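Possible substrate binding protein of ABC transporter system (Rhodopseudomonas palustris, PDB 3N0X) probably binds branched-chain or related amino acids in the periplasm and delivers them to an ABC transporter for uptake. Local coordinates at residues M40-R45 with A294-V299; A66-Y69 with G73-I76; Y118-G123 with A312-M317. All blocks are in the same frame, centred on the assembly; numbering follows the deposited sequence.

Interaction 1: M40-R45 with A294-V299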
# COMPACT_ATOMS: atom_id res chain seq x y z
N MSE A 40 -9.87 -21.77 -13.28
CA MSE A 40 -10.46 -20.50 -13.72
C MSE A 40 -12.00 -20.56 -13.85
O MSE A 40 -12.59 -19.91 -14.70
CB MSE A 40 -9.77 -19.99 -15.01
CG MSE A 40 -8.32 -19.60 -14.84
SE MSE A 40 -8.04 -18.12 -13.58
CE MSE A 40 -8.69 -16.68 -14.66
N THR A 41 -12.63 -21.38 -13.02
CA THR A 41 -14.08 -21.44 -12.92
C THR A 41 -14.45 -21.34 -11.46
O THR A 41 -13.73 -21.84 -10.60
CB THR A 41 -14.71 -22.73 -13.47
OG1 THR A 41 -14.37 -23.84 -12.62
CG2 THR A 41 -14.25 -22.99 -14.90
N LEU A 42 -15.59 -20.70 -11.21
CA LEU A 42 -16.11 -20.47 -9.87
C LEU A 42 -17.61 -20.75 -9.88
O LEU A 42 -18.35 -20.04 -10.56
CB LEU A 42 -15.87 -19.01 -9.44
CG LEU A 42 -16.34 -18.66 -8.02
CD1 LEU A 42 -15.53 -19.43 -6.96
CD2 LEU A 42 -16.20 -17.14 -7.83
N ASP A 43 -18.03 -21.77 -9.14
CA ASP A 43 -19.45 -22.14 -9.07
C ASP A 43 -20.04 -22.24 -10.49
O ASP A 43 -21.10 -21.69 -10.76
CB ASP A 43 -20.23 -21.10 -8.24
CG ASP A 43 -19.79 -21.05 -6.78
OD1 ASP A 43 -19.26 -22.06 -6.28
OD2 ASP A 43 -19.99 -20.01 -6.13
N GLY A 44 -19.30 -22.88 -11.39
CA GLY A 44 -19.75 -23.08 -12.78
C GLY A 44 -19.48 -21.94 -13.76
O GLY A 44 -19.62 -22.11 -14.98
N ARG A 45 -19.10 -20.77 -13.26
CA ARG A 45 -18.85 -19.63 -14.12
C ARG A 45 -17.39 -19.62 -14.53
O ARG A 45 -16.52 -19.66 -13.67
CB ARG A 45 -19.13 -18.30 -13.38
CG ARG A 45 -20.55 -18.10 -12.77
CD ARG A 45 -20.71 -16.64 -12.21
NE ARG A 45 -21.89 -16.45 -11.32
CZ ARG A 45 -21.97 -16.91 -10.07
NH1 ARG A 45 -20.98 -17.61 -9.52
NH2 ARG A 45 -23.07 -16.68 -9.36
N ALA A 294 -10.32 -11.23 -3.03
CA ALA A 294 -11.51 -10.49 -2.64
C ALA A 294 -12.69 -10.78 -3.60
O ALA A 294 -13.80 -11.05 -3.17
CB ALA A 294 -11.22 -9.00 -2.61
N VAL A 295 -12.43 -10.75 -4.90
CA VAL A 295 -13.50 -10.97 -5.90
C VAL A 295 -14.05 -12.38 -5.78
O VAL A 295 -15.27 -12.57 -5.73
CB VAL A 295 -13.02 -10.69 -7.36
CG1 VAL A 295 -14.11 -11.16 -8.38
CG2 VAL A 295 -12.66 -9.23 -7.57
N VAL A 296 -13.19 -13.40 -5.72
CA VAL A 296 -13.66 -14.77 -5.69
C VAL A 296 -14.43 -15.03 -4.39
O VAL A 296 -15.49 -15.65 -4.41
CB VAL A 296 -12.51 -15.76 -5.88
CG1 VAL A 296 -12.98 -17.20 -5.56
CG2 VAL A 296 -11.95 -15.64 -7.30
N THR A 297 -13.92 -14.54 -3.26
CA THR A 297 -14.57 -14.74 -1.97
C THR A 297 -15.96 -14.05 -1.96
O THR A 297 -16.94 -14.65 -1.49
CB THR A 297 -13.67 -14.20 -0.88
OG1 THR A 297 -12.40 -14.87 -0.94
CG2 THR A 297 -14.29 -14.42 0.50
N ALA A 298 -16.03 -12.85 -2.55
CA ALA A 298 -17.31 -12.10 -2.62
C ALA A 298 -18.35 -12.81 -3.47
O ALA A 298 -19.53 -12.97 -3.04
CB ALA A 298 -17.11 -10.69 -3.14
N VAL A 299 -17.93 -13.25 -4.65
CA VAL A 299 -18.88 -13.88 -5.58
C VAL A 299 -19.35 -15.22 -5.03
O VAL A 299 -20.54 -15.56 -5.10
CB VAL A 299 -18.30 -14.00 -7.03
CG1 VAL A 299 -19.21 -14.81 -7.94
CG2 VAL A 299 -18.01 -12.63 -7.64
O HOH W 1 -21.16 -17.85 -6.92

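Interaction 2: A66-Y69 with G73-I76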
# COMPACT_ATOMS: atom_id res chain seq x y z
N ALA A 66 -15.81 3.04 -17.87
CA ALA A 66 -17.15 3.08 -18.41
C ALA A 66 -17.32 2.04 -19.51
O ALA A 66 -18.29 1.29 -19.55
CB ALA A 66 -17.49 4.49 -18.93
N GLU A 67 -16.34 1.98 -20.40
CA GLU A 67 -16.37 0.99 -21.47
C GLU A 67 -16.40 -0.45 -20.92
O GLU A 67 -17.10 -1.32 -21.44
CB GLU A 67 -15.16 1.17 -22.39
CG GLU A 67 -15.19 0.24 -23.59
CD GLU A 67 -14.08 0.54 -24.59
OE1 GLU A 67 -12.94 0.07 -24.37
OE2 GLU A 67 -14.38 1.21 -25.61
N ALA A 68 -15.66 -0.68 -19.85
CA ALA A 68 -15.64 -2.00 -19.22
C ALA A 68 -17.00 -2.41 -18.72
O ALA A 68 -17.43 -3.54 -18.94
CB ALA A 68 -14.62 -2.05 -18.09
N TYR A 69 -17.67 -1.51 -18.01
CA TYR A 69 -18.98 -1.80 -17.48
C TYR A 69 -20.07 -1.87 -18.54
O TYR A 69 -20.99 -2.69 -18.43
CB TYR A 69 -19.36 -0.72 -16.48
CG TYR A 69 -18.57 -0.72 -15.17
CD1 TYR A 69 -18.22 -1.91 -14.50
CD2 TYR A 69 -18.25 0.49 -14.55
CE1 TYR A 69 -17.54 -1.86 -13.29
CE2 TYR A 69 -17.60 0.55 -13.37
CZ TYR A 69 -17.23 -0.61 -12.72
OH TYR A 69 -16.57 -0.52 -11.52
N GLY A 73 -19.48 -5.46 -20.49
CA GLY A 73 -20.37 -6.12 -19.54
C GLY A 73 -19.64 -6.65 -18.30
O GLY A 73 -20.10 -7.62 -17.67
N ALA A 74 -18.54 -6.01 -17.92
CA ALA A 74 -17.84 -6.44 -16.70
C ALA A 74 -18.75 -6.43 -15.49
O ALA A 74 -19.55 -5.51 -15.28
CB ALA A 74 -16.61 -5.55 -16.47
N ASP A 75 -18.67 -7.49 -14.69
CA ASP A 75 -19.45 -7.60 -13.48
C ASP A 75 -18.87 -6.76 -12.34
O ASP A 75 -19.58 -6.38 -11.42
CB ASP A 75 -19.56 -9.07 -13.07
CG ASP A 75 -20.25 -9.93 -14.16
OD1 ASP A 75 -21.33 -9.51 -14.63
OD2 ASP A 75 -19.70 -10.97 -14.58
N ILE A 76 -17.56 -6.52 -12.40
CA ILE A 76 -16.83 -5.87 -11.34
C ILE A 76 -15.51 -5.43 -11.96
O ILE A 76 -15.07 -5.98 -12.97
CB ILE A 76 -16.64 -6.85 -10.14
CG1 ILE A 76 -16.09 -6.12 -8.91
CG2 ILE A 76 -15.79 -8.04 -10.53
CD1 ILE A 76 -16.38 -6.85 -7.59

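Interaction 3: Y118-G123 with A312-M317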
# COMPACT_ATOMS: atom_id res chain seq x y z
N TYR A 118 -20.07 2.18 -3.90
CA TYR A 118 -19.63 1.18 -4.88
C TYR A 118 -18.12 0.93 -4.84
O TYR A 118 -17.61 0.07 -5.56
CB TYR A 118 -20.04 1.64 -6.30
CG TYR A 118 -21.56 1.71 -6.43
CD1 TYR A 118 -22.30 0.58 -6.73
CD2 TYR A 118 -22.24 2.90 -6.25
CE1 TYR A 118 -23.67 0.61 -6.81
CE2 TYR A 118 -23.62 2.93 -6.32
CZ TYR A 118 -24.35 1.79 -6.61
OH TYR A 118 -25.73 1.77 -6.70
N ILE A 119 -17.42 1.69 -4.02
CA ILE A 119 -15.96 1.64 -3.90
C ILE A 119 -15.53 0.78 -2.71
O ILE A 119 -15.94 1.01 -1.57
CB ILE A 119 -15.36 3.08 -3.75
CG1 ILE A 119 -15.87 4.03 -4.84
CG2 ILE A 119 -13.80 3.03 -3.71
CD1 ILE A 119 -15.74 3.52 -6.25
N PHE A 120 -14.70 -0.22 -3.02
CA PHE A 120 -13.98 -0.99 -2.02
C PHE A 120 -12.49 -0.83 -2.33
O PHE A 120 -12.10 -0.40 -3.41
CB PHE A 120 -14.38 -2.46 -2.02
CG PHE A 120 -15.78 -2.73 -1.51
CD1 PHE A 120 -16.90 -2.46 -2.31
CD2 PHE A 120 -15.98 -3.18 -0.23
CE1 PHE A 120 -18.18 -2.70 -1.82
CE2 PHE A 120 -17.25 -3.44 0.24
CZ PHE A 120 -18.34 -3.19 -0.54
N ARG A 121 -11.65 -1.14 -1.36
CA ARG A 121 -10.20 -1.02 -1.59
C ARG A 121 -9.45 -2.13 -0.91
O ARG A 121 -9.50 -2.25 0.30
CB ARG A 121 -9.66 0.33 -1.11
CG ARG A 121 -8.12 0.37 -1.26
CD ARG A 121 -7.53 1.70 -1.46
NE ARG A 121 -7.91 2.68 -0.45
CZ ARG A 121 -7.58 3.98 -0.56
NH1 ARG A 121 -6.86 4.37 -1.57
NH2 ARG A 121 -7.99 4.88 0.33
N THR A 122 -8.68 -2.90 -1.71
CA THR A 122 -7.73 -3.88 -1.18
C THR A 122 -6.33 -3.27 -0.92
O THR A 122 -5.65 -3.73 0.00
CB THR A 122 -7.62 -5.10 -2.09
OG1 THR A 122 -7.29 -4.68 -3.42
CG2 THR A 122 -8.89 -5.89 -2.10
N GLY A 123 -5.92 -2.31 -1.73
CA GLY A 123 -4.64 -1.65 -1.54
C GLY A 123 -4.61 -1.00 -0.17
O GLY A 123 -5.65 -0.64 0.39
N ALA A 312 -23.50 -6.11 -0.07
CA ALA A 312 -23.94 -6.68 1.20
C ALA A 312 -23.01 -7.79 1.64
O ALA A 312 -22.73 -7.94 2.85
CB ALA A 312 -25.41 -7.21 1.09
N ALA A 313 -22.55 -8.58 0.68
CA ALA A 313 -21.62 -9.67 0.98
C ALA A 313 -20.23 -9.14 1.40
O ALA A 313 -19.63 -9.67 2.36
CB ALA A 313 -21.48 -10.59 -0.25
N MSE A 314 -19.77 -8.08 0.75
CA MSE A 314 -18.42 -7.56 0.94
C MSE A 314 -18.23 -6.70 2.20
O MSE A 314 -17.12 -6.67 2.75
CB MSE A 314 -17.96 -6.80 -0.31
CG MSE A 314 -17.77 -7.74 -1.48
SE MSE A 314 -17.55 -6.80 -3.13
CE MSE A 314 -15.81 -6.11 -2.98
N GLU A 315 -19.29 -6.03 2.67
CA GLU A 315 -19.17 -5.19 3.87
C GLU A 315 -18.89 -6.07 5.08
O GLU A 315 -19.71 -6.95 5.43
CB GLU A 315 -20.47 -4.38 4.09
CG GLU A 315 -20.56 -3.23 3.10
CD GLU A 315 -21.67 -2.21 3.44
OE1 GLU A 315 -22.60 -2.55 4.22
OE2 GLU A 315 -21.58 -1.08 2.88
N GLY A 316 -17.74 -5.86 5.73
CA GLY A 316 -17.36 -6.68 6.91
C GLY A 316 -16.75 -8.03 6.54
O GLY A 316 -16.54 -8.86 7.43
N MSE A 317 -16.53 -8.27 5.25
CA MSE A 317 -16.09 -9.58 4.75
C MSE A 317 -14.60 -9.80 4.96
O MSE A 317 -13.79 -9.01 4.47
CB MSE A 317 -16.40 -9.73 3.26
CG MSE A 317 -16.25 -11.15 2.74
SE MSE A 317 -16.45 -11.22 0.81
CE MSE A 317 -14.74 -10.57 0.34

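Interaction 1: M40-R45 with A294-V299
Leu-42, which opens a tight hairpin, pushes its two methyls against the valines of helix 283-302. Its CG stands anti to the backbone N (chi1 -178°), which carries the branch toward the helix: CD1 lies 3.7 Å from Val-296 CG1, while CD2 meets Val-299 CG1 at 3.8 Å. One leucine fork thus spans Val-296 and Val-299, about one helical turn apart on the same helix face. Asp-43 and Gly-44 both have positive phi and form the corner of a type I' turn, closed by paired backbone bonds between Leu-42 and Arg-45. Asp-43 makes no direct contact with 294-299, but its OD2 accepts a 2.6 Å bond from a water that also donates to Val-299 O at 3.0 Å. Arg-45 completes the grip: its NH1 donates to the same water, 2.6 Å away and in the guanidinium plane, while Val-299 CG1 covers one face of the group, 3.7 Å from NH1. The water therefore ties a carboxylate, a guanidinium and a helix carbonyl together, and Asp-43 OD2 has a further salt bridge to Lys-303. Around this seam, Leu-5 on strand 5-11 packs on Leu-42 and Val-299, and helix 18-35 flanks Val-296 through Leu-32 and Ala-35.

Interaction 2: A66-Y69 with G73-I76
The amide of Ala-74 folds back on the helix end and donates to Ala-68 O, 2.9 Å between N and O with an N-H...O angle of 162°, a bond reaching six residues back along the chain. Gly-73, the first residue to leave helical geometry, makes the reversal with a positive phi of 66°, a conformation that favours glycine, and the backbone leaves helix 58-70 for strand 76-79. The N-H lies tilted from the carbonyl plane of Ala-68, and Ala-74 CB settles close to the same oxygen, 3.3 Å from Ala-68 O, so one carbonyl is met by both the amide and the methyl of a single residue. Ala-68 CB and Ala-74 CB also pack, 4.3 Å apart. Tyr-69 turns an edge of its ring to the outgoing chain: CD1 comes within 3.9 Å of Ala-74 O, near the ring plane, and CE1 lies 4.3 Å from Ile-76 C. The hydroxyl reaches past this to Ile-99 O. Lys-98 NZ bonds to the carbonyl oxygens of both Tyr-69 and Ala-74. The helix-to-strand passage fits a Rossmann-like sheet, with Ala-68 and Ala-74 resting on Ala-8 of strand 5-11 and Tyr-69 on helix 83-96.

Interaction 3: Y118-G123 with A312-M317
A Met-aromatic contact joins Phe-120, on the outermost strand of the six-stranded sheet, to Met-314, at the end of helix 307-314. The methionine, present as selenomethionine, lays its tail over one face of the ring: SE sits 4.4 Å from the Phe-120 ring centroid and only 12° off the normal. The terminal methyl makes a CH-pi contact, with CE 3.9 Å from that centroid and shifted toward the CG side, where the nearest atom, Phe-120 CG, is 3.7 Å away. A bend at the last torsion (chi3 73°) folds CE back over the ring, while the root of the side chain closes on the far rim, Met-314 CB lying 3.5 Å from Phe-120 CE2. The sheet belongs to one lobe of a type I periplasmic binding protein, in which late-sequence helices return to pack on strands formed early in the chain. Helix 307-314 ends here: Glu-315 leaves helical geometry and a type II turn follows, its Met-317 N bonding to Met-314 O at 3.0 Å. Glu-315 brushes the ring border, its CG 4.3 Å from Phe-120 CZ, and its OE2 bonds to His-333 NE2. His-333 ND1 in turn bonds to Ile-119 O, on the strand that carries Phe-120.

Overall arrangement
All three contacts belong to the same lobe and its six-stranded sheet; interactions 1 and 3 join residues far apart in sequence, interaction 2 a local turn. Interaction 1 lies by one outermost strand and interaction 3 at the other, their centres about 15 Å apart. They meet through consecutive helices: Ala-298 CB lies 3.5 Å from Met-314 CG. Interaction 2, before an inner strand, touches interaction 1 where Val-295 CG1 reaches Ile-76 CG2 at 4.1 Å, whereas its nearest atoms stay about 5 Å from interaction 3. In this family ligand usually binds between the two lobes; interaction 3, centred about 16 Å from the chain centre, lies nearer the middle than the others at about 25 Å.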